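Local coordinates for dihydrodipicolinate synthase (Bacteroides thetaiotaomicron, PDB 4XKY), which probably condenses pyruvate with aspartate semialdehyde through a Schiff base on the route to diaminopimelate and lysine, although N-acetylneuraminate lyase activity is also attributed to its family, at residues Glu25-Leu30 and Met60-Asn65; Leu42-Thr47 and Lys64-Ile69; Ser51-Tyr56 and Tyr275-Phe280; Ala212-Glu217 and Ala246-Val251. One frame throughout, in Å; residues are numbered along the deposited sequence.

Interaction 1 of 4, residues Glu25-Leu30 and Met60-Asn65; sequences EGLQRL and MEMIKN
With chi1 at 176°, Leu27 sends CG to the side opposite its own N, which stretches the isobutyl group straight across to the neighbouring helix; Met62 starts out the same way, then bends at chi2 (60°) and brings its thioether back to meet it. The two side chains join consecutive outer helices of the TIM barrel, 24-36 and 56-70, and Leu27 is the side chain that bridges them. CD1 lies 3.7 Å from Met62 CE, while CD2 rests 3.7 Å from Asn65 CB, one helical turn further on, and also borders the sulfur. Met62 SD is 4.0 Å from Leu27 CD1, so the fork of the leucine straddles the thioether. A branched, wholly apolar side chain suits this buried place, and the flexible methionine can fold to fit its shape. Leu27 also reaches Thr66 and Ile69 along the same helix. An alanine here is likely to open a gap between the two helices, leaving the Met62 methyl without its partner and the CB of Asn65 uncovered on this side. Asn65 offers the leucine only its aliphatic carbon, because its amide is engaged on its own helix: OD1 accepts from Arg68, and ND2 turns back to Glu61. The latter bond, Asn65 ND2 to Glu61 O, is 3.0 Å long and nearly straight at 166°, with the acceptor lying in the amide plane. Glu61 O is thus gripped twice, since Asn65 N reaches it as well, from the opposite face of the carbonyl.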
loop_
_atom_site.group_PDB
_atom_site.type_symbol
_atom_site.label_atom_id
_atom_site.label_comp_id
_atom_site.label_asym_id
_atom_site.label_seq_id
_atom_site.Cartn_x
_atom_site.Cartn_y
_atom_site.Cartn_z
ATOM N N GLU A 25 35.452 -4.030 20.263
ATOM C CA GLU A 25 35.448 -4.099 21.704
ATOM C C GLU A 25 34.040 -4.048 22.257
ATOM O O GLU A 25 33.727 -4.773 23.182
ATOM C CB GLU A 25 36.310 -2.982 22.294
ATOM C CG GLU A 25 37.774 -3.161 21.902
ATOM C CD GLU A 25 38.755 -2.826 23.004
ATOM O OE1 GLU A 25 39.564 -1.898 22.798
ATOM O OE2 GLU A 25 38.727 -3.495 24.066
ATOM N N GLY A 26 33.204 -3.175 21.696
ATOM C CA GLY A 26 31.785 -3.134 22.048
ATOM C C GLY A 26 31.084 -4.434 21.758
ATOM O O GLY A 26 30.318 -4.913 22.566
ATOM N N LEU A 27 31.360 -5.015 20.598
ATOM C CA LEU A 27 30.761 -6.296 20.228
ATOM C C LEU A 27 31.109 -7.417 21.220
ATOM O O LEU A 27 30.251 -8.202 21.589
ATOM C CB LEU A 27 31.210 -6.688 18.839
ATOM C CG LEU A 27 30.738 -8.051 18.372
ATOM C CD1 LEU A 27 29.240 -8.106 18.240
ATOM C CD2 LEU A 27 31.386 -8.305 17.045
ATOM N N GLN A 28 32.366 -7.484 21.645
ATOM C CA GLN A 28 32.771 -8.419 22.699
ATOM C C GLN A 28 32.004 -8.176 23.980
ATOM O O GLN A 28 31.453 -9.112 24.542
ATOM C CB GLN A 28 34.266 -8.332 22.967
ATOM C CG GLN A 28 35.057 -8.842 21.772
ATOM C CD GLN A 28 36.553 -8.589 21.827
ATOM O OE1 GLN A 28 37.065 -7.983 22.771
ATOM N NE2 GLN A 28 37.265 -9.082 20.811
ATOM N N ARG A 29 31.934 -6.927 24.431
ATOM C CA ARG A 29 31.153 -6.642 25.640
ATOM C C ARG A 29 29.697 -7.040 25.444
ATOM O O ARG A 29 29.096 -7.600 26.355
ATOM C CB ARG A 29 31.235 -5.179 26.085
ATOM C CG ARG A 29 32.501 -4.815 26.855
ATOM C CD ARG A 29 32.426 -3.386 27.387
ATOM N NE ARG A 29 32.417 -2.426 26.279
ATOM C CZ ARG A 29 33.505 -1.923 25.706
ATOM N NH1 ARG A 29 34.724 -2.244 26.142
ATOM N NH2 ARG A 29 33.378 -1.067 24.711
ATOM N N LEU A 30 29.131 -6.749 24.265
ATOM C CA LEU A 30 27.725 -7.078 23.998
ATOM C C LEU A 30 27.497 -8.572 24.096
ATOM O O LEU A 30 26.565 -9.016 24.760
ATOM C CB LEU A 30 27.292 -6.558 22.622
ATOM C CG LEU A 30 25.879 -6.867 22.118
ATOM C CD1 LEU A 30 24.793 -6.274 23.000
ATOM C CD2 LEU A 30 25.704 -6.385 20.685
ATOM N N MET A 60 30.579 -9.008 6.561
ATOM C CA MET A 60 31.496 -10.141 6.740
ATOM C C MET A 60 32.264 -10.061 8.053
ATOM O O MET A 60 32.398 -11.063 8.743
ATOM C CB MET A 60 32.439 -10.295 5.557
ATOM C CG MET A 60 31.679 -10.743 4.318
ATOM S SD MET A 60 32.603 -11.042 2.790
ATOM C CE MET A 60 33.712 -9.636 2.700
ATOM N N GLU A 61 32.727 -8.873 8.415
ATOM C CA GLU A 61 33.407 -8.689 9.686
ATOM C C GLU A 61 32.503 -8.974 10.885
ATOM O O GLU A 61 32.962 -9.523 11.873
ATOM C CB GLU A 61 33.997 -7.296 9.781
ATOM C CG GLU A 61 35.060 -7.071 8.724
ATOM C CD GLU A 61 35.716 -5.710 8.803
ATOM O OE1 GLU A 61 35.267 -4.861 9.605
ATOM O OE2 GLU A 61 36.667 -5.481 8.030
ATOM N N MET A 62 31.227 -8.623 10.792
ATOM C CA MET A 62 30.325 -8.893 11.886
ATOM C C MET A 62 30.193 -10.394 12.082
ATOM O O MET A 62 30.216 -10.863 13.196
ATOM C CB MET A 62 28.952 -8.294 11.641
ATOM C CG MET A 62 27.902 -8.550 12.734
ATOM S SD MET A 62 28.376 -7.897 14.355
ATOM C CE MET A 62 26.945 -8.348 15.326
ATOM N N ILE A 63 30.012 -11.133 10.991
ATOM C CA ILE A 63 29.919 -12.574 11.053
ATOM C C ILE A 63 31.177 -13.203 11.658
ATOM O O ILE A 63 31.079 -14.012 12.581
ATOM C CB ILE A 63 29.677 -13.145 9.653
ATOM C CG1 ILE A 63 28.266 -12.780 9.194
ATOM C CG2 ILE A 63 29.846 -14.665 9.611
ATOM C CD1 ILE A 63 28.064 -12.937 7.703
ATOM N N LYS A 64 32.343 -12.848 11.114
ATOM C CA LYS A 64 33.613 -13.410 11.570
ATOM C C LYS A 64 33.857 -13.104 13.037
ATOM O O LYS A 64 34.070 -14.012 13.827
ATOM C CB LYS A 64 34.794 -12.874 10.762
ATOM C CG LYS A 64 34.831 -13.247 9.278
ATOM C CD LYS A 64 36.237 -12.976 8.715
ATOM C CE LYS A 64 36.269 -12.470 7.276
ATOM N NZ LYS A 64 35.959 -11.010 7.182
ATOM N N ASN A 65 33.831 -11.835 13.422
ATOM C CA ASN A 65 34.020 -11.507 14.850
ATOM C C ASN A 65 32.988 -12.148 15.775
ATOM O O ASN A 65 33.337 -12.576 16.873
ATOM C CB ASN A 65 34.054 -9.994 15.088
ATOM C CG ASN A 65 35.364 -9.386 14.688
ATOM O OD1 ASN A 65 36.311 -9.344 15.477
ATOM N ND2 ASN A 65 35.455 -8.966 13.435
#

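Interaction 2 of 4, residues Leu42-Thr47 and Lys64-Ile69; sequences LFVLGT and KNTCRI
Leu42, Val44 and Thr66 meet mainly through methyl groups, and the flat groups of the two segments are turned to other tasks. Over one face of the Phe43 ring lies Gly46 N, 4.1 Å above the plane and displaced toward the rim; the chain folds so closely over the ring here that a beta carbon at Gly46 would run into Phe43 CE2, consistent with a glycine there. On the helix, the Arg68 guanidinium has Asn65 O above one face, while Asn65 OD1 lies at its edge, in plane. There Arg68 NH2 donates to Asn65 OD1 at 2.8 Å, almost straight at 174° and directed at a lone pair in the carbonyl plane, which fixes the amide and the guanidinium against each other. The contact itself centres on Val44 CG1, 3.6 Å from Thr66 CG2, the two side chains running past each other in opposite directions. Thr66 has OG1 beside its backbone N (chi1 -63°), where it hydrogen-bonds to Met62 O one turn back; that satisfies the buried hydroxyl and leaves CG2 to pack as a methyl. Leu42 CD1 adds a looser touch, 4.2 Å from Thr66 CG2. Phe43 points the other way, toward the barrel interior and Val208, a predicted pyruvate-binding residue. Such alternation, outward residues under a helix and the inward one lining the centre, belongs to a TIM-barrel beta-alpha-beta unit, here strand 42-44, helix 56-70 and strand 76-79.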
loop_
_atom_site.group_PDB
_atom_site.type_symbol
_atom_site.label_atom_id
_atom_site.label_comp_id
_atom_site.label_asym_id
_atom_site.label_seq_id
_atom_site.Cartn_x
_atom_site.Cartn_y
_atom_site.Cartn_z
ATOM N N LEU A 42 22.518 -16.326 19.349
ATOM C CA LEU A 42 22.810 -15.005 18.810
ATOM C C LEU A 42 22.419 -14.966 17.347
ATOM O O LEU A 42 22.800 -15.856 16.570
ATOM C CB LEU A 42 24.308 -14.734 18.889
ATOM C CG LEU A 42 24.962 -15.007 20.244
ATOM C CD1 LEU A 42 26.456 -14.745 20.145
ATOM C CD2 LEU A 42 24.368 -14.136 21.331
ATOM N N PHE A 43 21.684 -13.926 16.974
ATOM C CA PHE A 43 21.214 -13.747 15.629
ATOM C C PHE A 43 21.869 -12.499 15.068
ATOM O O PHE A 43 21.658 -11.391 15.579
ATOM C CB PHE A 43 19.690 -13.654 15.621
ATOM C CG PHE A 43 19.111 -13.320 14.281
ATOM C CD1 PHE A 43 19.607 -13.900 13.119
ATOM C CD2 PHE A 43 18.079 -12.405 14.170
ATOM C CE1 PHE A 43 19.079 -13.559 11.882
ATOM C CE2 PHE A 43 17.535 -12.073 12.931
ATOM C CZ PHE A 43 18.038 -12.653 11.789
ATOM N N VAL A 44 22.720 -12.674 14.056
ATOM C CA VAL A 44 23.401 -11.516 13.490
ATOM C C VAL A 44 22.889 -11.145 12.115
ATOM O O VAL A 44 22.412 -11.997 11.357
ATOM C CB VAL A 44 24.929 -11.649 13.463
ATOM C CG1 VAL A 44 25.450 -11.969 14.864
ATOM C CG2 VAL A 44 25.398 -12.699 12.474
ATOM N N LEU A 45 23.032 -9.847 11.844
ATOM C CA LEU A 45 22.642 -9.197 10.600
ATOM C C LEU A 45 21.136 -9.165 10.330
ATOM O O LEU A 45 20.709 -9.116 9.197
ATOM C CB LEU A 45 23.424 -9.805 9.419
ATOM C CG LEU A 45 24.940 -9.622 9.542
ATOM C CD1 LEU A 45 25.631 -10.193 8.322
ATOM C CD2 LEU A 45 25.334 -8.166 9.686
ATOM N N GLY A 46 20.324 -9.196 11.366
ATOM C CA GLY A 46 18.898 -8.924 11.205
ATOM C C GLY A 46 18.725 -7.420 10.947
ATOM O O GLY A 46 19.723 -6.683 10.795
ATOM N N THR A 47 17.463 -6.991 10.874
ATOM C CA THR A 47 17.049 -5.565 10.783
ATOM C C THR A 47 17.669 -4.700 11.888
ATOM O O THR A 47 18.211 -3.638 11.624
ATOM C CB THR A 47 15.510 -5.425 10.877
ATOM O OG1 THR A 47 14.890 -6.300 9.927
ATOM C CG2 THR A 47 15.054 -3.979 10.546
ATOM N N LYS A 64 32.343 -12.848 11.114
ATOM C CA LYS A 64 33.613 -13.410 11.570
ATOM C C LYS A 64 33.857 -13.104 13.037
ATOM O O LYS A 64 34.070 -14.012 13.827
ATOM C CB LYS A 64 34.794 -12.874 10.762
ATOM C CG LYS A 64 34.831 -13.247 9.278
ATOM C CD LYS A 64 36.237 -12.976 8.715
ATOM C CE LYS A 64 36.269 -12.470 7.276
ATOM N NZ LYS A 64 35.959 -11.010 7.182
ATOM N N ASN A 65 33.831 -11.835 13.422
ATOM C CA ASN A 65 34.020 -11.507 14.850
ATOM C C ASN A 65 32.988 -12.148 15.775
ATOM O O ASN A 65 33.337 -12.576 16.873
ATOM C CB ASN A 65 34.054 -9.994 15.088
ATOM C CG ASN A 65 35.364 -9.386 14.688
ATOM O OD1 ASN A 65 36.311 -9.344 15.477
ATOM N ND2 ASN A 65 35.455 -8.966 13.435
ATOM N N THR A 66 31.714 -12.197 15.366
ATOM C CA THR A 66 30.695 -12.792 16.244
ATOM C C THR A 66 31.008 -14.304 16.504
ATOM O O THR A 66 30.931 -14.790 17.631
ATOM C CB THR A 66 29.272 -12.596 15.710
ATOM O OG1 THR A 66 28.954 -11.201 15.658
ATOM C CG2 THR A 66 28.290 -13.264 16.633
ATOM N N CYS A 67 31.362 -15.040 15.460
ATOM C CA CYS A 67 31.684 -16.460 15.629
ATOM C C CYS A 67 32.959 -16.618 16.457
ATOM O O CYS A 67 32.989 -17.446 17.348
ATOM C CB CYS A 67 31.841 -17.169 14.303
ATOM S SG CYS A 67 30.369 -17.217 13.273
ATOM N N ARG A 68 33.979 -15.796 16.199
ATOM C CA ARG A 68 35.224 -15.847 16.973
ATOM C C ARG A 68 34.947 -15.643 18.455
ATOM O O ARG A 68 35.396 -16.425 19.304
ATOM C CB ARG A 68 36.222 -14.774 16.507
ATOM C CG ARG A 68 37.487 -14.699 17.370
ATOM C CD ARG A 68 38.491 -13.623 16.956
ATOM N NE ARG A 68 37.878 -12.300 16.968
ATOM C CZ ARG A 68 37.627 -11.577 18.056
ATOM N NH1 ARG A 68 37.943 -12.009 19.271
ATOM N NH2 ARG A 68 37.046 -10.401 17.915
ATOM N N ILE A 69 34.192 -14.593 18.758
ATOM C CA ILE A 69 33.974 -14.184 20.147
ATOM C C ILE A 69 33.078 -15.169 20.889
ATOM O O ILE A 69 33.315 -15.469 22.049
ATOM C CB ILE A 69 33.373 -12.759 20.246
ATOM C CG1 ILE A 69 34.343 -11.742 19.656
ATOM C CG2 ILE A 69 33.040 -12.408 21.704
ATOM C CD1 ILE A 69 33.703 -10.402 19.346
#

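Interaction 3 of 4, residues Ser51-Tyr56 and Tyr275-Phe280; sequences SQSLSY and YVAAPF
Ala277 is the first residue of the 275-280 loop to meet the 51-56 loop. Its CB lies 3.8 Å from Leu54 CD2, and a small methyl suits this place, since the CD2 branch of Leu54 reaches in here, with CG set beside its own backbone N (chi1 -60°). Ala277 N is held by Glu50, just before the first loop, and Ala277 O accepts from water 2 at 2.8 Å. That water in turn accepts from Ser53 OG at 3.1 Å, so a short polar side chain, too distant for a direct bond, is joined to the loop through solvent. Ala278 turns its methyl away and contributes its carbonyl: Ala278 O and water 1 are 2.7 Å apart, and the same water reaches Ser53 O at 2.7 Å. More acceptors lie in reach of water 1 than it has protons, so these two bonds may not both be made at all times. The peptide before Pro279 is cis, a bend that only proline adopts readily. Phe280 then presents its ring edge to water 2, and its ring also meets an aromatic side chain of a neighbouring subunit, as does that of Tyr56. Ser55 meanwhile N-caps helix 56-70, its OG accepting from Leu58 N. The contact is thus a water-bridged seam between a catalytic-side loop of the TIM barrel, beyond the predicted pyruvate-binding Thr48, and the C-terminal helical region, placed beside a subunit interface of the tetramer.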
loop_
_atom_site.group_PDB
_atom_site.type_symbol
_atom_site.label_atom_id
_atom_site.label_comp_id
_atom_site.label_asym_id
_atom_site.label_seq_id
_atom_site.Cartn_x
_atom_site.Cartn_y
_atom_site.Cartn_z
ATOM N N SER A 51 21.610 -4.700 8.530
ATOM C CA SER A 51 22.413 -5.425 7.506
ATOM C C SER A 51 22.375 -4.753 6.120
ATOM O O SER A 51 23.405 -4.557 5.456
ATOM C CB SER A 51 21.983 -6.879 7.340
ATOM O OG SER A 51 22.877 -7.535 6.433
ATOM N N GLN A 52 21.181 -4.382 5.700
ATOM C CA GLN A 52 21.012 -3.801 4.369
ATOM C C GLN A 52 21.864 -2.545 4.162
ATOM O O GLN A 52 22.403 -2.344 3.061
ATOM C CB GLN A 52 19.549 -3.447 4.144
ATOM C CG GLN A 52 19.051 -2.382 5.112
ATOM C CD GLN A 52 17.570 -2.497 5.399
ATOM O OE1 GLN A 52 16.862 -3.286 4.770
ATOM N NE2 GLN A 52 17.091 -1.706 6.357
ATOM N N SER A 53 22.010 -1.729 5.215
ATOM C CA SER A 53 22.644 -0.404 5.075
ATOM C C SER A 53 24.173 -0.439 5.244
ATOM O O SER A 53 24.869 0.538 4.981
ATOM C CB SER A 53 21.976 0.605 6.022
ATOM O OG SER A 53 22.484 0.459 7.338
ATOM N N LEU A 54 24.694 -1.595 5.640
ATOM C CA LEU A 54 26.134 -1.819 5.813
ATOM C C LEU A 54 26.760 -2.374 4.562
ATOM O O LEU A 54 26.122 -3.068 3.799
ATOM C CB LEU A 54 26.376 -2.807 6.948
ATOM C CG LEU A 54 25.833 -2.348 8.302
ATOM C CD1 LEU A 54 26.187 -3.347 9.375
ATOM C CD2 LEU A 54 26.300 -0.954 8.685
ATOM N N SER A 55 28.028 -2.056 4.359
ATOM C CA SER A 55 28.782 -2.600 3.250
ATOM C C SER A 55 28.946 -4.124 3.401
ATOM O O SER A 55 28.812 -4.686 4.491
ATOM C CB SER A 55 30.159 -1.944 3.190
ATOM O OG SER A 55 31.004 -2.479 4.202
ATOM N N TYR A 56 29.242 -4.785 2.293
ATOM C CA TYR A 56 29.517 -6.222 2.318
ATOM C C TYR A 56 30.667 -6.552 3.231
ATOM O O TYR A 56 30.621 -7.508 3.968
ATOM C CB TYR A 56 29.896 -6.709 0.925
ATOM C CG TYR A 56 29.546 -8.155 0.724
ATOM C CD1 TYR A 56 28.215 -8.542 0.674
ATOM C CD2 TYR A 56 30.524 -9.133 0.599
ATOM C CE1 TYR A 56 27.856 -9.858 0.492
ATOM C CE2 TYR A 56 30.173 -10.461 0.414
ATOM C CZ TYR A 56 28.829 -10.809 0.364
ATOM O OH TYR A 56 28.402 -12.093 0.184
ATOM N N TYR A 275 27.047 4.464 17.680
ATOM C CA TYR A 275 27.122 5.002 16.302
ATOM C C TYR A 275 26.147 4.285 15.355
ATOM O O TYR A 275 26.057 3.051 15.380
ATOM C CB TYR A 275 28.562 4.917 15.733
ATOM C CG TYR A 275 28.749 5.810 14.529
ATOM C CD1 TYR A 275 29.146 7.129 14.685
ATOM C CD2 TYR A 275 28.494 5.342 13.236
ATOM C CE1 TYR A 275 29.306 7.945 13.598
ATOM C CE2 TYR A 275 28.625 6.169 12.148
ATOM C CZ TYR A 275 29.048 7.462 12.351
ATOM O OH TYR A 275 29.220 8.323 11.324
ATOM N N VAL A 276 25.463 5.061 14.505
ATOM C CA VAL A 276 24.481 4.538 13.536
ATOM C C VAL A 276 24.943 4.855 12.101
ATOM O O VAL A 276 25.371 5.973 11.813
ATOM C CB VAL A 276 23.085 5.142 13.774
ATOM C CG1 VAL A 276 22.100 4.690 12.710
ATOM C CG2 VAL A 276 22.564 4.757 15.159
ATOM N N ALA A 277 24.875 3.875 11.194
ATOM C CA ALA A 277 25.464 4.067 9.870
ATOM C C ALA A 277 24.581 4.974 9.032
ATOM O O ALA A 277 23.355 4.849 9.057
ATOM C CB ALA A 277 25.574 2.738 9.137
ATOM N N ALA A 278 25.219 5.842 8.275
ATOM C CA ALA A 278 24.553 6.590 7.226
ATOM C C ALA A 278 23.726 5.636 6.344
ATOM O O ALA A 278 24.161 4.517 6.056
ATOM C CB ALA A 278 25.586 7.318 6.382
ATOM N N PRO A 279 22.554 6.086 5.894
ATOM C CA PRO A 279 22.057 7.464 5.948
ATOM C C PRO A 279 21.475 7.972 7.275
ATOM O O PRO A 279 21.095 9.144 7.355
ATOM C CB PRO A 279 20.918 7.440 4.928
ATOM C CG PRO A 279 20.375 6.041 5.023
ATOM C CD PRO A 279 21.558 5.159 5.323
ATOM N N PHE A 280 21.346 7.105 8.273
ATOM C CA PHE A 280 20.856 7.524 9.583
ATOM C C PHE A 280 22.024 8.072 10.413
ATOM O O PHE A 280 23.183 7.929 10.012
ATOM C CB PHE A 280 20.155 6.357 10.278
ATOM C CG PHE A 280 18.888 5.908 9.575
ATOM C CD1 PHE A 280 17.829 6.795 9.379
ATOM C CD2 PHE A 280 18.758 4.610 9.099
ATOM C CE1 PHE A 280 16.667 6.384 8.732
ATOM C CE2 PHE A 280 17.605 4.195 8.445
ATOM C CZ PHE A 280 16.564 5.076 8.258
HETATM O O HOH W 1 23.989 2.891 3.872
HETATM O O HOH W 2 21.789 2.570 9.470
#

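Interaction 4 of 4, residues Ala212-Glu217 and Ala246-Val251; sequences ANMFPE and ATIYTV. With ACT (acetate ion), chain E.
Met214 meets Tyr249 chiefly at the phenol oxygen: Met214 CE lies 3.7 Å from Tyr249 OH and 4.1 Å from Tyr249 CE1, approaching the ring obliquely. The contact ties the entry to helix 216-227 of the TIM barrel to the chain leaving helix 231-247, in the C-terminal helical region. A bend at chi3 (-75°) swings the methionine methyl toward the tyrosine, and Met214 SD lies 4.3 Å from Ile248 CG2. An unbranched, pliable side chain suits this buried place, which Leu262, Ala265 and Leu266 of helix 257-268 also line. Tyr249 is fixed independently: its OH is hydrogen-bonded to Glu193, and its ring meets Tyr258 edge-to-face. The methyl therefore packs against a phenol whose hydroxyl already has a partner in Glu193. Closer to the backbone, Met214 CB sits 3.6 Å above one face of the Phe215 ring, offset toward the rim. Phe215 occupies the N-cap position, and the first turn of the helix beyond it binds an acetate, probably from the crystallisation liquor. Leu218 N donates to this anion too, and Glu217 N reaches acetate O at 3.2 Å with an N-H...O angle of 161°.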
loop_
_atom_site.group_PDB
_atom_site.type_symbol
_atom_site.label_atom_id
_atom_site.label_comp_id
_atom_site.label_asym_id
_atom_site.label_seq_id
_atom_site.Cartn_x
_atom_site.Cartn_y
_atom_site.Cartn_z
ATOM N N ALA A 212 16.513 -7.422 24.155
ATOM C CA ALA A 212 17.388 -8.317 24.919
ATOM C C ALA A 212 18.859 -7.903 24.776
ATOM O O ALA A 212 19.692 -8.315 25.582
ATOM C CB ALA A 212 17.179 -9.776 24.529
ATOM N N ASN A 213 19.191 -7.106 23.759
ATOM C CA ASN A 213 20.521 -6.486 23.712
ATOM C C ASN A 213 20.807 -5.720 25.032
ATOM O O ASN A 213 21.919 -5.741 25.529
ATOM C CB ASN A 213 20.667 -5.532 22.518
ATOM C CG ASN A 213 20.885 -6.258 21.162
ATOM O OD1 ASN A 213 22.005 -6.565 20.791
ATOM N ND2 ASN A 213 19.825 -6.453 20.406
ATOM N N MET A 214 19.805 -5.028 25.575
ATOM C CA MET A 214 19.996 -4.160 26.744
ATOM C C MET A 214 19.830 -4.954 28.039
ATOM O O MET A 214 20.661 -4.836 28.934
ATOM C CB MET A 214 18.978 -3.005 26.793
ATOM C CG MET A 214 18.983 -2.017 25.625
ATOM S SD MET A 214 17.683 -0.765 25.793
ATOM C CE MET A 214 16.195 -1.660 25.368
ATOM N N PHE A 215 18.755 -5.752 28.114
ATOM C CA PHE A 215 18.303 -6.402 29.360
ATOM C C PHE A 215 17.975 -7.861 29.094
ATOM O O PHE A 215 16.814 -8.237 29.097
ATOM C CB PHE A 215 17.044 -5.701 29.924
ATOM C CG PHE A 215 17.206 -4.213 30.085
ATOM C CD1 PHE A 215 18.170 -3.705 30.942
ATOM C CD2 PHE A 215 16.399 -3.330 29.382
ATOM C CE1 PHE A 215 18.339 -2.343 31.084
ATOM C CE2 PHE A 215 16.569 -1.976 29.501
ATOM C CZ PHE A 215 17.538 -1.479 30.361
ATOM N N PRO A 216 18.997 -8.690 28.839
ATOM C CA PRO A 216 18.722 -10.090 28.480
ATOM C C PRO A 216 17.947 -10.825 29.572
ATOM O O PRO A 216 17.050 -11.610 29.275
ATOM C CB PRO A 216 20.117 -10.703 28.313
ATOM C CG PRO A 216 21.076 -9.687 28.850
ATOM C CD PRO A 216 20.420 -8.358 28.706
ATOM N N GLU A 217 18.265 -10.551 30.829
ATOM C CA GLU A 217 17.609 -11.267 31.928
ATOM C C GLU A 217 16.124 -11.022 32.007
ATOM O O GLU A 217 15.371 -11.932 32.327
ATOM C CB GLU A 217 18.246 -10.921 33.273
ATOM C CG GLU A 217 19.657 -11.463 33.339
ATOM C CD GLU A 217 20.382 -11.174 34.634
ATOM O OE1 GLU A 217 19.808 -10.505 35.529
ATOM O OE2 GLU A 217 21.540 -11.634 34.750
ATOM N N ALA A 246 7.487 1.775 24.960
ATOM C CA ALA A 246 6.861 3.091 24.933
ATOM C C ALA A 246 7.845 4.230 25.084
ATOM O O ALA A 246 7.561 5.331 24.611
ATOM C CB ALA A 246 5.835 3.199 26.046
ATOM N N THR A 247 8.957 3.983 25.789
ATOM C CA THR A 247 9.860 5.059 26.238
ATOM C C THR A 247 11.273 5.011 25.665
ATOM O O THR A 247 11.913 6.049 25.592
ATOM C CB THR A 247 9.984 5.166 27.777
ATOM O OG1 THR A 247 10.564 3.964 28.340
ATOM C CG2 THR A 247 8.621 5.469 28.405
ATOM N N ILE A 248 11.782 3.843 25.280
ATOM C CA ILE A 248 13.114 3.792 24.665
ATOM C C ILE A 248 13.039 3.855 23.155
ATOM O O ILE A 248 13.987 4.305 22.514
ATOM C CB ILE A 248 13.922 2.526 25.064
ATOM C CG1 ILE A 248 14.032 2.366 26.569
ATOM C CG2 ILE A 248 15.342 2.542 24.472
ATOM C CD1 ILE A 248 14.795 3.472 27.267
ATOM N N TYR A 249 11.960 3.355 22.558
ATOM C CA TYR A 249 11.940 3.215 21.122
ATOM C C TYR A 249 11.194 4.357 20.444
ATOM O O TYR A 249 11.084 4.350 19.227
ATOM C CB TYR A 249 11.308 1.896 20.713
ATOM C CG TYR A 249 11.967 0.655 21.291
ATOM C CD1 TYR A 249 13.326 0.643 21.674
ATOM C CD2 TYR A 249 11.239 -0.515 21.436
ATOM C CE1 TYR A 249 13.910 -0.506 22.196
ATOM C CE2 TYR A 249 11.815 -1.664 21.951
ATOM C CZ TYR A 249 13.142 -1.658 22.333
ATOM O OH TYR A 249 13.697 -2.806 22.831
ATOM N N THR A 250 10.703 5.345 21.196
ATOM C CA THR A 250 9.809 6.378 20.598
ATOM C C THR A 250 10.390 7.795 20.588
ATOM O O THR A 250 9.668 8.745 20.359
ATOM C CB THR A 250 8.470 6.437 21.351
ATOM O OG1 THR A 250 8.737 6.629 22.752
ATOM C CG2 THR A 250 7.673 5.136 21.150
ATOM N N VAL A 251 11.686 7.951 20.819
ATOM C CA VAL A 251 12.272 9.285 20.903
ATOM C C VAL A 251 12.531 9.947 19.555
ATOM O O VAL A 251 12.405 11.159 19.423
ATOM C CB VAL A 251 13.562 9.274 21.711
ATOM C CG1 VAL A 251 14.283 10.607 21.575
ATOM C CG2 VAL A 251 13.210 8.996 23.165
HETATM C C ACT E . 19.163 -7.386 32.616
HETATM O O ACT E . 19.927 -8.038 31.863
HETATM O OXT ACT E . 17.924 -7.520 32.561
HETATM C CH3 ACT E . 19.711 -6.409 33.629
#

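In the fold
All four contacts are largely buried, yet they differ in chemistry. Interactions 1 and 2, with centres 7 Å apart, work on the same helix 56-70: the first packs it laterally against the neighbouring helix, the second seats it on the barrel strand beneath, and neither has a hydrogen bond across it. Interaction 3 lies just upstream of that helix and is the wet one, its loops joined largely through water where another subunit comes near. Interaction 4, about 20 Å from each of the others between centres, is again apolar, built on one methionine. Interactions 3 and 4 both link the barrel to the C-terminal helices, whereas interactions 1 and 2 stay within the barrel.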